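Long-range contacts in mitochondrial RNA-binding protein 1 (Trypanosoma brucei, PDB 2GIA), which probably binds guide RNA and mRNA, and with mitochondrial RNA-binding protein 2 forms a complex that matches RNA strands for editing in the mitochondrion: residues Asp33-Leu38 / Leu69-Leu74; Leu10-Ile15 / Met27-Val32; Ile65-Arg70 / Tyr95-Glu100. One frame throughout, in Å; residues are numbered along the deposited sequence.

Contact 1. Residues Asp33-Leu38 / Leu69-Leu74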
loop_
_atom_site.group_PDB
_atom_site.type_symbol
_atom_site.label_atom_id
_atom_site.label_comp_id
_atom_site.label_asym_id
_atom_site.label_seq_id
_atom_site.Cartn_x
_atom_site.Cartn_y
_atom_site.Cartn_z
ATOM N N ASP B 33 -13.226 -12.475 -0.183
ATOM C CA ASP B 33 -13.188 -13.308 -1.385
ATOM C C ASP B 33 -13.232 -12.336 -2.595
ATOM O O ASP B 33 -14.305 -11.982 -3.073
ATOM C CB ASP B 33 -14.418 -14.228 -1.379
ATOM C CG ASP B 33 -14.420 -15.204 -2.561
ATOM O OD1 ASP B 33 -13.463 -15.187 -3.374
ATOM O OD2 ASP B 33 -15.374 -15.991 -2.661
ATOM N N GLY B 34 -12.060 -11.902 -3.062
ATOM C CA GLY B 34 -11.987 -10.949 -4.168
ATOM C C GLY B 34 -12.517 -9.582 -3.755
ATOM O O GLY B 34 -11.893 -8.860 -3.001
ATOM N N LYS B 35 -13.701 -9.238 -4.227
ATOM C CA LYS B 35 -14.298 -7.958 -3.903
ATOM C C LYS B 35 -15.223 -8.033 -2.695
ATOM O O LYS B 35 -15.625 -6.993 -2.167
ATOM C CB LYS B 35 -15.157 -7.491 -5.099
ATOM C CG LYS B 35 -14.378 -7.287 -6.403
ATOM C CD LYS B 35 -15.372 -6.948 -7.544
ATOM C CE LYS B 35 -14.677 -6.464 -8.850
ATOM N NZ LYS B 35 -15.761 -6.051 -9.864
ATOM N N LEU B 36 -15.549 -9.253 -2.267
ATOM C CA LEU B 36 -16.561 -9.437 -1.224
ATOM C C LEU B 36 -16.122 -9.834 0.179
ATOM O O LEU B 36 -15.575 -10.916 0.399
ATOM C CB LEU B 36 -17.589 -10.436 -1.745
ATOM C CG LEU B 36 -18.097 -10.187 -3.197
ATOM C CD1 LEU B 36 -19.210 -11.249 -3.507
ATOM C CD2 LEU B 36 -18.674 -8.744 -3.348
ATOM N N LEU B 37 -16.341 -8.908 1.114
ATOM C CA LEU B 37 -16.000 -9.103 2.526
ATOM C C LEU B 37 -17.001 -10.115 3.142
ATOM O O LEU B 37 -18.202 -10.036 2.881
ATOM C CB LEU B 37 -16.158 -7.764 3.195
ATOM C CG LEU B 37 -15.230 -7.126 4.195
ATOM C CD1 LEU B 37 -13.743 -7.531 4.027
ATOM C CD2 LEU B 37 -15.487 -5.583 4.040
ATOM N N LEU B 38 -16.511 -11.051 3.932
ATOM C CA LEU B 38 -17.369 -12.039 4.603
ATOM C C LEU B 38 -17.080 -11.910 6.091
ATOM O O LEU B 38 -15.989 -12.230 6.558
ATOM C CB LEU B 38 -17.028 -13.475 4.118
ATOM C CG LEU B 38 -17.001 -13.553 2.571
ATOM C CD1 LEU B 38 -16.402 -14.871 2.060
ATOM C CD2 LEU B 38 -18.422 -13.376 2.059
ATOM N N LEU B 69 -20.764 -8.649 2.337
ATOM C CA LEU B 69 -20.912 -7.251 1.930
ATOM C C LEU B 69 -20.597 -7.095 0.423
ATOM O O LEU B 69 -20.113 -8.018 -0.222
ATOM C CB LEU B 69 -19.973 -6.355 2.780
ATOM C CG LEU B 69 -20.003 -6.516 4.315
ATOM C CD1 LEU B 69 -19.330 -5.293 5.027
ATOM C CD2 LEU B 69 -21.401 -6.692 4.789
ATOM N N ARG B 70 -20.869 -5.924 -0.122
ATOM C CA ARG B 70 -20.617 -5.656 -1.544
ATOM C C ARG B 70 -19.264 -4.973 -1.739
ATOM O O ARG B 70 -18.686 -4.447 -0.801
ATOM C CB ARG B 70 -21.693 -4.724 -2.106
ATOM C CG ARG B 70 -23.144 -5.214 -2.092
ATOM C CD ARG B 70 -24.062 -3.998 -2.419
ATOM N NE ARG B 70 -23.890 -2.932 -1.413
ATOM C CZ ARG B 70 -24.346 -1.688 -1.534
ATOM N NH1 ARG B 70 -25.007 -1.333 -2.636
ATOM N NH2 ARG B 70 -24.148 -0.801 -0.553
ATOM N N HIS B 71 -18.749 -4.972 -2.961
ATOM C CA HIS B 71 -17.486 -4.303 -3.200
ATOM C C HIS B 71 -17.527 -2.855 -2.708
ATOM O O HIS B 71 -16.572 -2.361 -2.106
ATOM C CB HIS B 71 -17.150 -4.292 -4.696
ATOM C CG HIS B 71 -15.712 -3.954 -4.989
ATOM N ND1 HIS B 71 -15.274 -3.621 -6.256
ATOM C CD2 HIS B 71 -14.608 -3.940 -4.193
ATOM C CE1 HIS B 71 -13.967 -3.418 -6.229
ATOM N NE2 HIS B 71 -13.535 -3.601 -4.993
ATOM N N VAL B 72 -18.627 -2.155 -2.956
ATOM C CA VAL B 72 -18.682 -0.765 -2.536
ATOM C C VAL B 72 -18.714 -0.579 -1.014
ATOM O O VAL B 72 -18.216 0.426 -0.480
ATOM C CB VAL B 72 -19.876 -0.018 -3.261
ATOM C CG1 VAL B 72 -21.207 -0.353 -2.616
ATOM C CG2 VAL B 72 -19.599 1.475 -3.278
ATOM N N ASP B 73 -19.224 -1.579 -0.303
ATOM C CA ASP B 73 -19.256 -1.506 1.164
ATOM C C ASP B 73 -17.829 -1.584 1.665
ATOM O O ASP B 73 -17.473 -0.942 2.655
ATOM C CB ASP B 73 -20.042 -2.686 1.751
ATOM C CG ASP B 73 -21.522 -2.662 1.349
ATOM O OD1 ASP B 73 -22.108 -1.573 1.360
ATOM O OD2 ASP B 73 -22.074 -3.734 1.030
ATOM N N LEU B 74 -17.009 -2.398 1.008
ATOM C CA LEU B 74 -15.593 -2.478 1.448
ATOM C C LEU B 74 -14.968 -1.079 1.332
ATOM O O LEU B 74 -14.270 -0.584 2.237
ATOM C CB LEU B 74 -14.840 -3.505 0.595
ATOM C CG LEU B 74 -13.311 -3.513 0.737
ATOM C CD1 LEU B 74 -12.843 -3.845 2.209
ATOM C CD2 LEU B 74 -12.767 -4.599 -0.224
HETATM O O HOH W 1 -16.808 -3.341 -8.460
HETATM O O HOH W 2 -16.877 -6.220 0.213
#

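Contact 2. Residues Leu10-Ile15 / Met27-Val32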
loop_
_atom_site.group_PDB
_atom_site.type_symbol
_atom_site.label_atom_id
_atom_site.label_comp_id
_atom_site.label_asym_id
_atom_site.label_seq_id
_atom_site.Cartn_x
_atom_site.Cartn_y
_atom_site.Cartn_z
ATOM N N LEU B 10 -9.156 -18.192 1.951
ATOM C CA LEU B 10 -9.239 -16.745 1.832
ATOM C C LEU B 10 -8.406 -15.997 2.854
ATOM O O LEU B 10 -8.138 -16.494 3.952
ATOM C CB LEU B 10 -10.695 -16.296 2.010
ATOM C CG LEU B 10 -11.686 -16.971 1.067
ATOM C CD1 LEU B 10 -13.119 -16.543 1.411
ATOM C CD2 LEU B 10 -11.313 -16.624 -0.371
ATOM N N PRO B 11 -7.943 -14.802 2.482
ATOM C CA PRO B 11 -7.174 -14.011 3.436
ATOM C C PRO B 11 -8.187 -13.705 4.545
ATOM O O PRO B 11 -9.364 -13.416 4.231
ATOM C CB PRO B 11 -6.852 -12.730 2.656
ATOM C CG PRO B 11 -6.797 -13.177 1.220
ATOM C CD PRO B 11 -7.965 -14.182 1.145
ATOM N N LYS B 12 -7.768 -13.760 5.804
ATOM C CA LYS B 12 -8.683 -13.488 6.913
ATOM C C LYS B 12 -7.953 -13.263 8.202
ATOM O O LYS B 12 -6.760 -13.532 8.281
ATOM C CB LYS B 12 -9.564 -14.723 7.170
ATOM C CG LYS B 12 -8.711 -15.970 7.607
ATOM C CD LYS B 12 -9.598 -17.152 8.137
ATOM C CE LYS B 12 -8.724 -18.336 8.633
ATOM N NZ LYS B 12 -9.543 -19.448 9.252
ATOM N N PHE B 13 -8.660 -12.720 9.207
ATOM C CA PHE B 13 -8.120 -12.663 10.559
ATOM C C PHE B 13 -9.265 -13.086 11.494
ATOM O O PHE B 13 -10.448 -12.990 11.129
ATOM C CB PHE B 13 -7.545 -11.284 10.953
ATOM C CG PHE B 13 -8.573 -10.205 11.204
ATOM C CD1 PHE B 13 -8.953 -9.330 10.163
ATOM C CD2 PHE B 13 -9.111 -10.025 12.470
ATOM C CE1 PHE B 13 -9.864 -8.265 10.402
ATOM C CE2 PHE B 13 -10.027 -8.979 12.737
ATOM C CZ PHE B 13 -10.406 -8.086 11.694
ATOM N N GLU B 14 -8.913 -13.547 12.692
ATOM C CA GLU B 14 -9.913 -13.978 13.645
ATOM C C GLU B 14 -9.603 -13.439 15.021
ATOM O O GLU B 14 -8.441 -13.240 15.371
ATOM C CB GLU B 14 -9.941 -15.516 13.701
ATOM C CG GLU B 14 -10.303 -16.158 12.370
ATOM C CD GLU B 14 -10.232 -17.701 12.435
ATOM O OE1 GLU B 14 -10.714 -18.345 11.499
ATOM O OE2 GLU B 14 -9.699 -18.243 13.425
ATOM N N ILE B 15 -10.654 -13.177 15.786
ATOM C CA ILE B 15 -10.528 -12.730 17.168
ATOM C C ILE B 15 -11.181 -13.847 18.001
ATOM O O ILE B 15 -12.384 -14.069 17.906
ATOM C CB ILE B 15 -11.308 -11.450 17.394
ATOM C CG1 ILE B 15 -10.703 -10.349 16.484
ATOM C CG2 ILE B 15 -11.221 -11.010 18.860
ATOM C CD1 ILE B 15 -11.435 -9.015 16.567
ATOM N N MET B 27 -16.063 -16.158 18.584
ATOM C CA MET B 27 -14.906 -16.222 17.702
ATOM C C MET B 27 -15.406 -15.369 16.520
ATOM O O MET B 27 -16.423 -15.684 15.907
ATOM C CB MET B 27 -14.576 -17.652 17.239
ATOM C CG MET B 27 -13.236 -17.710 16.418
ATOM S SD MET B 27 -13.475 -17.122 14.692
ATOM C CE MET B 27 -14.190 -18.618 13.945
ATOM N N THR B 28 -14.708 -14.275 16.187
ATOM C CA THR B 28 -15.198 -13.432 15.078
ATOM C C THR B 28 -14.206 -13.556 13.927
ATOM O O THR B 28 -13.002 -13.493 14.150
ATOM C CB THR B 28 -15.242 -11.906 15.512
ATOM O OG1 THR B 28 -16.146 -11.757 16.606
ATOM C CG2 THR B 28 -15.684 -11.014 14.343
ATOM N N ARG B 29 -14.702 -13.723 12.722
ATOM C CA ARG B 29 -13.811 -13.888 11.554
ATOM C C ARG B 29 -14.136 -12.853 10.493
ATOM O O ARG B 29 -15.309 -12.638 10.197
ATOM C CB ARG B 29 -14.032 -15.299 10.918
ATOM C CG ARG B 29 -13.133 -15.561 9.672
ATOM C CD ARG B 29 -13.405 -16.943 9.017
ATOM N NE ARG B 29 -12.923 -17.974 9.928
ATOM C CZ ARG B 29 -13.555 -19.115 10.178
ATOM N NH1 ARG B 29 -13.033 -19.978 11.027
ATOM N NH2 ARG B 29 -14.698 -19.395 9.571
ATOM N N VAL B 30 -13.095 -12.217 9.934
ATOM C CA VAL B 30 -13.259 -11.252 8.852
ATOM C C VAL B 30 -12.413 -11.826 7.717
ATOM O O VAL B 30 -11.208 -12.046 7.885
ATOM C CB VAL B 30 -12.727 -9.825 9.259
ATOM C CG1 VAL B 30 -12.919 -8.840 8.065
ATOM C CG2 VAL B 30 -13.525 -9.315 10.484
ATOM N N ALA B 31 -13.063 -12.121 6.584
ATOM C CA ALA B 31 -12.372 -12.683 5.429
ATOM C C ALA B 31 -12.790 -11.916 4.188
ATOM O O ALA B 31 -13.779 -11.151 4.190
ATOM C CB ALA B 31 -12.762 -14.190 5.228
ATOM N N VAL B 32 -12.059 -12.137 3.104
ATOM C CA VAL B 32 -12.452 -11.461 1.856
ATOM C C VAL B 32 -12.231 -12.423 0.680
ATOM O O VAL B 32 -11.216 -13.123 0.604
ATOM C CB VAL B 32 -11.657 -10.149 1.621
ATOM C CG1 VAL B 32 -10.167 -10.447 1.314
ATOM C CG2 VAL B 32 -12.259 -9.410 0.426
HETATM O O HOH W 3 -14.669 -12.384 19.051
#

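Contact 3. Residues Ile65-Arg70 / Tyr95-Glu100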
loop_
_atom_site.group_PDB
_atom_site.type_symbol
_atom_site.label_atom_id
_atom_site.label_comp_id
_atom_site.label_asym_id
_atom_site.label_seq_id
_atom_site.Cartn_x
_atom_site.Cartn_y
_atom_site.Cartn_z
ATOM N N ILE B 65 -23.242 -16.512 12.756
ATOM C CA ILE B 65 -23.781 -15.391 12.033
ATOM C C ILE B 65 -22.809 -15.305 10.837
ATOM O O ILE B 65 -21.595 -15.468 11.003
ATOM C CB ILE B 65 -23.697 -14.093 12.870
ATOM C CG1 ILE B 65 -24.823 -14.107 13.896
ATOM C CG2 ILE B 65 -23.779 -12.849 11.966
ATOM C CD1 ILE B 65 -24.545 -13.212 15.073
ATOM N N SER B 66 -23.325 -15.052 9.635
ATOM C CA SER B 66 -22.457 -14.942 8.479
ATOM C C SER B 66 -23.035 -13.948 7.479
ATOM O O SER B 66 -24.087 -14.190 6.872
ATOM C CB SER B 66 -22.254 -16.322 7.818
ATOM O OG SER B 66 -21.187 -16.234 6.903
ATOM N N VAL B 67 -22.367 -12.805 7.317
ATOM C CA VAL B 67 -22.872 -11.790 6.407
ATOM C C VAL B 67 -21.883 -11.527 5.272
ATOM O O VAL B 67 -20.665 -11.650 5.442
ATOM C CB VAL B 67 -23.186 -10.438 7.134
ATOM C CG1 VAL B 67 -24.308 -10.664 8.220
ATOM C CG2 VAL B 67 -21.955 -9.873 7.822
ATOM N N ARG B 68 -22.429 -11.132 4.128
ATOM C CA ARG B 68 -21.597 -10.878 2.945
ATOM C C ARG B 68 -21.836 -9.440 2.517
ATOM O O ARG B 68 -22.980 -9.034 2.372
ATOM C CB ARG B 68 -22.027 -11.881 1.852
ATOM C CG ARG B 68 -21.229 -11.823 0.580
ATOM C CD ARG B 68 -21.967 -12.634 -0.501
ATOM N NE ARG B 68 -21.043 -13.393 -1.325
ATOM C CZ ARG B 68 -20.472 -14.544 -0.973
ATOM N NH1 ARG B 68 -20.731 -15.102 0.207
ATOM N NH2 ARG B 68 -19.617 -15.132 -1.807
ATOM N N LEU B 69 -20.764 -8.649 2.337
ATOM C CA LEU B 69 -20.912 -7.251 1.930
ATOM C C LEU B 69 -20.597 -7.095 0.423
ATOM O O LEU B 69 -20.113 -8.018 -0.222
ATOM C CB LEU B 69 -19.973 -6.355 2.780
ATOM C CG LEU B 69 -20.003 -6.516 4.315
ATOM C CD1 LEU B 69 -19.330 -5.293 5.027
ATOM C CD2 LEU B 69 -21.401 -6.692 4.789
ATOM N N ARG B 70 -20.869 -5.924 -0.122
ATOM C CA ARG B 70 -20.617 -5.656 -1.544
ATOM C C ARG B 70 -19.264 -4.973 -1.739
ATOM O O ARG B 70 -18.686 -4.447 -0.801
ATOM C CB ARG B 70 -21.693 -4.724 -2.106
ATOM C CG ARG B 70 -23.144 -5.214 -2.092
ATOM C CD ARG B 70 -24.062 -3.998 -2.419
ATOM N NE ARG B 70 -23.890 -2.932 -1.413
ATOM C CZ ARG B 70 -24.346 -1.688 -1.534
ATOM N NH1 ARG B 70 -25.007 -1.333 -2.636
ATOM N NH2 ARG B 70 -24.148 -0.801 -0.553
ATOM N N TYR B 95 -29.778 -8.400 6.345
ATOM C CA TYR B 95 -29.315 -7.706 7.545
ATOM C C TYR B 95 -29.404 -6.219 7.395
ATOM O O TYR B 95 -29.571 -5.721 6.285
ATOM C CB TYR B 95 -27.830 -8.064 7.820
ATOM C CG TYR B 95 -26.884 -7.736 6.660
ATOM C CD1 TYR B 95 -26.365 -8.753 5.821
ATOM C CD2 TYR B 95 -26.546 -6.403 6.368
ATOM C CE1 TYR B 95 -25.536 -8.437 4.708
ATOM C CE2 TYR B 95 -25.726 -6.091 5.277
ATOM C CZ TYR B 95 -25.229 -7.113 4.447
ATOM O OH TYR B 95 -24.441 -6.769 3.340
ATOM N N THR B 96 -29.261 -5.527 8.531
ATOM C CA THR B 96 -29.200 -4.063 8.577
ATOM C C THR B 96 -28.069 -3.796 9.512
ATOM O O THR B 96 -28.171 -4.083 10.679
ATOM C CB THR B 96 -30.493 -3.402 9.113
ATOM O OG1 THR B 96 -31.531 -3.629 8.162
ATOM C CG2 THR B 96 -30.310 -1.877 9.218
ATOM N N LEU B 97 -26.975 -3.234 8.991
ATOM C CA LEU B 97 -25.792 -3.045 9.814
ATOM C C LEU B 97 -25.180 -1.688 9.625
ATOM O O LEU B 97 -25.110 -1.175 8.505
ATOM C CB LEU B 97 -24.711 -4.116 9.438
ATOM C CG LEU B 97 -24.916 -5.575 9.843
ATOM C CD1 LEU B 97 -23.827 -6.537 9.240
ATOM C CD2 LEU B 97 -24.881 -5.604 11.358
ATOM N N ASP B 98 -24.724 -1.110 10.731
ATOM C CA ASP B 98 -24.005 0.161 10.688
ATOM C C ASP B 98 -22.553 -0.120 11.057
ATOM O O ASP B 98 -22.276 -0.906 11.996
ATOM C CB ASP B 98 -24.515 1.155 11.762
ATOM C CG ASP B 98 -25.791 1.888 11.337
ATOM O OD1 ASP B 98 -26.285 1.615 10.234
ATOM O OD2 ASP B 98 -26.291 2.723 12.116
ATOM N N PHE B 99 -21.635 0.570 10.392
ATOM C CA PHE B 99 -20.227 0.452 10.758
ATOM C C PHE B 99 -19.784 1.889 11.086
ATOM O O PHE B 99 -19.941 2.805 10.244
ATOM C CB PHE B 99 -19.383 -0.066 9.561
ATOM C CG PHE B 99 -17.911 -0.175 9.865
ATOM C CD1 PHE B 99 -17.005 0.749 9.346
ATOM C CD2 PHE B 99 -17.426 -1.253 10.649
ATOM C CE1 PHE B 99 -15.615 0.603 9.593
ATOM C CE2 PHE B 99 -16.039 -1.418 10.913
ATOM C CZ PHE B 99 -15.120 -0.489 10.382
ATOM N N GLU B 100 -19.201 2.101 12.274
ATOM C CA GLU B 100 -18.752 3.457 12.596
ATOM C C GLU B 100 -17.474 3.447 13.412
ATOM O O GLU B 100 -17.124 2.430 14.035
ATOM C CB GLU B 100 -19.842 4.231 13.341
ATOM C CG GLU B 100 -20.439 3.495 14.508
ATOM C CD GLU B 100 -21.758 4.169 14.952
ATOM O OE1 GLU B 100 -22.736 3.464 15.154
ATOM O OE2 GLU B 100 -21.809 5.408 15.091
#

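Contact 1. Residues Asp33-Leu38 / Leu69-Leu74
K35 places CG opposite its carbonyl carbon (chi1 -61°) and runs extended from there to NZ. H71 places CG opposite its backbone N (chi1 -165°), which turns one face of the imidazole toward that chain. K35 CG lies over one face of the H71 ring, 3.8 Å from the centroid, in a CH-pi contact. A water in the ring plane sits 2.7 Å from H71 ND1 and also accepts from K35 NZ. The far nitrogen, NE2, bonds to S146 OG, so both ring nitrogens are held.

The backbones meet once directly. L69 N donates to L37 O at 3.0 Å, with a nearly straight N-H angle of 170°. Next to this bond a second water bridges the segments. It donates to K35 O and R70 O and accepts from L37 N. L36 CD2 rests 3.5 Å from L69 O.

On the inner side, L37 CD2 meets L74 CD1 at 3.7 Å and L69 CD1 at 4.0 Å. Helix 130-145 packs against L37 and L74. R70 is the N-cap of helix 71-81. D73 OD2 accepts from R70 N at 2.8 Å, and the D73 carboxylate also takes R70 NE and NH2 side-on.

The site joins a type II' hairpin turn, D33 to L36 with G34 at positive phi, to the edge-strand-to-helix junction of a Whirly-type fold.

Contact 2. Residues Leu10-Ile15 / Met27-Val32
E14 and R29 face each other across a non-hydrogen-bonded pair, and their side chains run side by side. R29 grips one oxygen with two nitrogens: NE reaches E14 OE1 at 2.7 Å and NH1 reaches E14 OE1 at 2.9 Å. The oxygen lies practically in the guanidinium plane. The carboxylate is turned 39° from that plane. K12 NZ is the third donor to E14 OE1, at 2.8 Å, and comes from above the carboxylate plane. Three bonds thus load one oxygen, and the shared negative charge would offset the closeness of the lysine and arginine. E14 OE2 has its own partner, H16 NE2. M27 SD lies 4.0 Å from E14 CB.

Backbone bonds run in the regular antiparallel pattern. F13 and V30 exchange two hydrogen bonds, and so do I15 and T28. V32 N adds a longer one to P11 O, 3.2 Å. This pairing forms a beta hairpin of strands 12-17 and 26-33, with 12-17 at the edge of a four-stranded sheet. Strand 36-43 pairs with the other side of 26-33. A water at the M27 end links I15 O and T28 OG1; the hydroxyl is also bonded to Q41 NE2.

The main apolar contact, F13 with V30, lies on the face opposite the charges. F13 CG sits between its backbone N and carbonyl carbon (chi1 73°), which lays the ring alongside V30. F13 CE1 comes within 3.5 Å of V30 CB. The ring also meets F138 edge-to-face, so helix 130-145 packs over this face, and F127 touches F13, I15 and V30. At the other end, P11 CB approaches V32 CG1 at 4.2 Å, beside G189 and F190 of the mitochondrial RNA-binding protein 2 chain.

Contact 3. Residues Ile65-Arg70 / Tyr95-Glu100
The close part of this contact gathers round the Y95 ring, with V67 on its flank. V67 CG1 lies 3.7 Å from Y95 CD1, and the two side chains cross at a slant. Y95 CG sits between its own backbone N and carbonyl carbon (chi1 57°). From there the ring reaches along the segment 65-70, past V67 and on to the backbone of R68. Its hydroxyl donates to R68 O at 2.9 Å. The carbonyl oxygen sits at the ring edge, near the ring plane. The hydroxyl approaches it off axis, with a C=O...O angle of 134°, and is tilted out of the carbonyl plane. L69 closes in from another direction, crossing the tyrosine at about a right angle, with CD2 3.4 Å from Y95 OH and 3.9 Å from Y95 CZ. The polar end of the ring is thus tied to a main-chain oxygen and flanked by a leucine.

The packing thins toward L97. V67 CG2 and L97 CD1 meet tip to tip at 4.1 Å. V112 touches V67, Y95 and L97, and M90 packs on L69 and Y95. The backbones stay apart: the nearest CA atoms, those of V67 and Y95, are 7.7 Å from each other. No backbone hydrogen bond joins the segments.

The solvent side is quite different. R68 is exposed, and its side chain leaves the backbone pointing away from 95-100. R68 runs instead along L36 and L38 of the neighbouring strand.

V67 points toward 95-100 from the edge strand 65-68, and L69 follows just after it. Y95 and L97 belong to the segment that carries strand 96-101 of the second sheet. Side chains, with one tyrosine bond, thus pack two sheets against each other, as in the core of a Whirly-type fold.

Contact 2 closes first along the chain, then contact 1 opens; segment 65-70 of contact 3 overlaps segment 69-74 of contact 1 at L69 and R70. All three reach the same four-stranded antiparallel sheet, ordered 12-17, 26-33, 36-43, 65-68. Contacts 1 and 2 have centres 13 Å apart and touch through neighbouring strands, with L38 N 2.7 Å from A31 O. Contacts 1 and 3 have centres 10 Å apart and also touch, L36 and L38 packing on R68. Contacts 2 and 3 do not touch; their nearest atoms are about 7 Å apart. Contact 2 builds one edge of the sheet, contact 1 ties it to helix 71-81, and contact 3 joins its other edge to the second sheet.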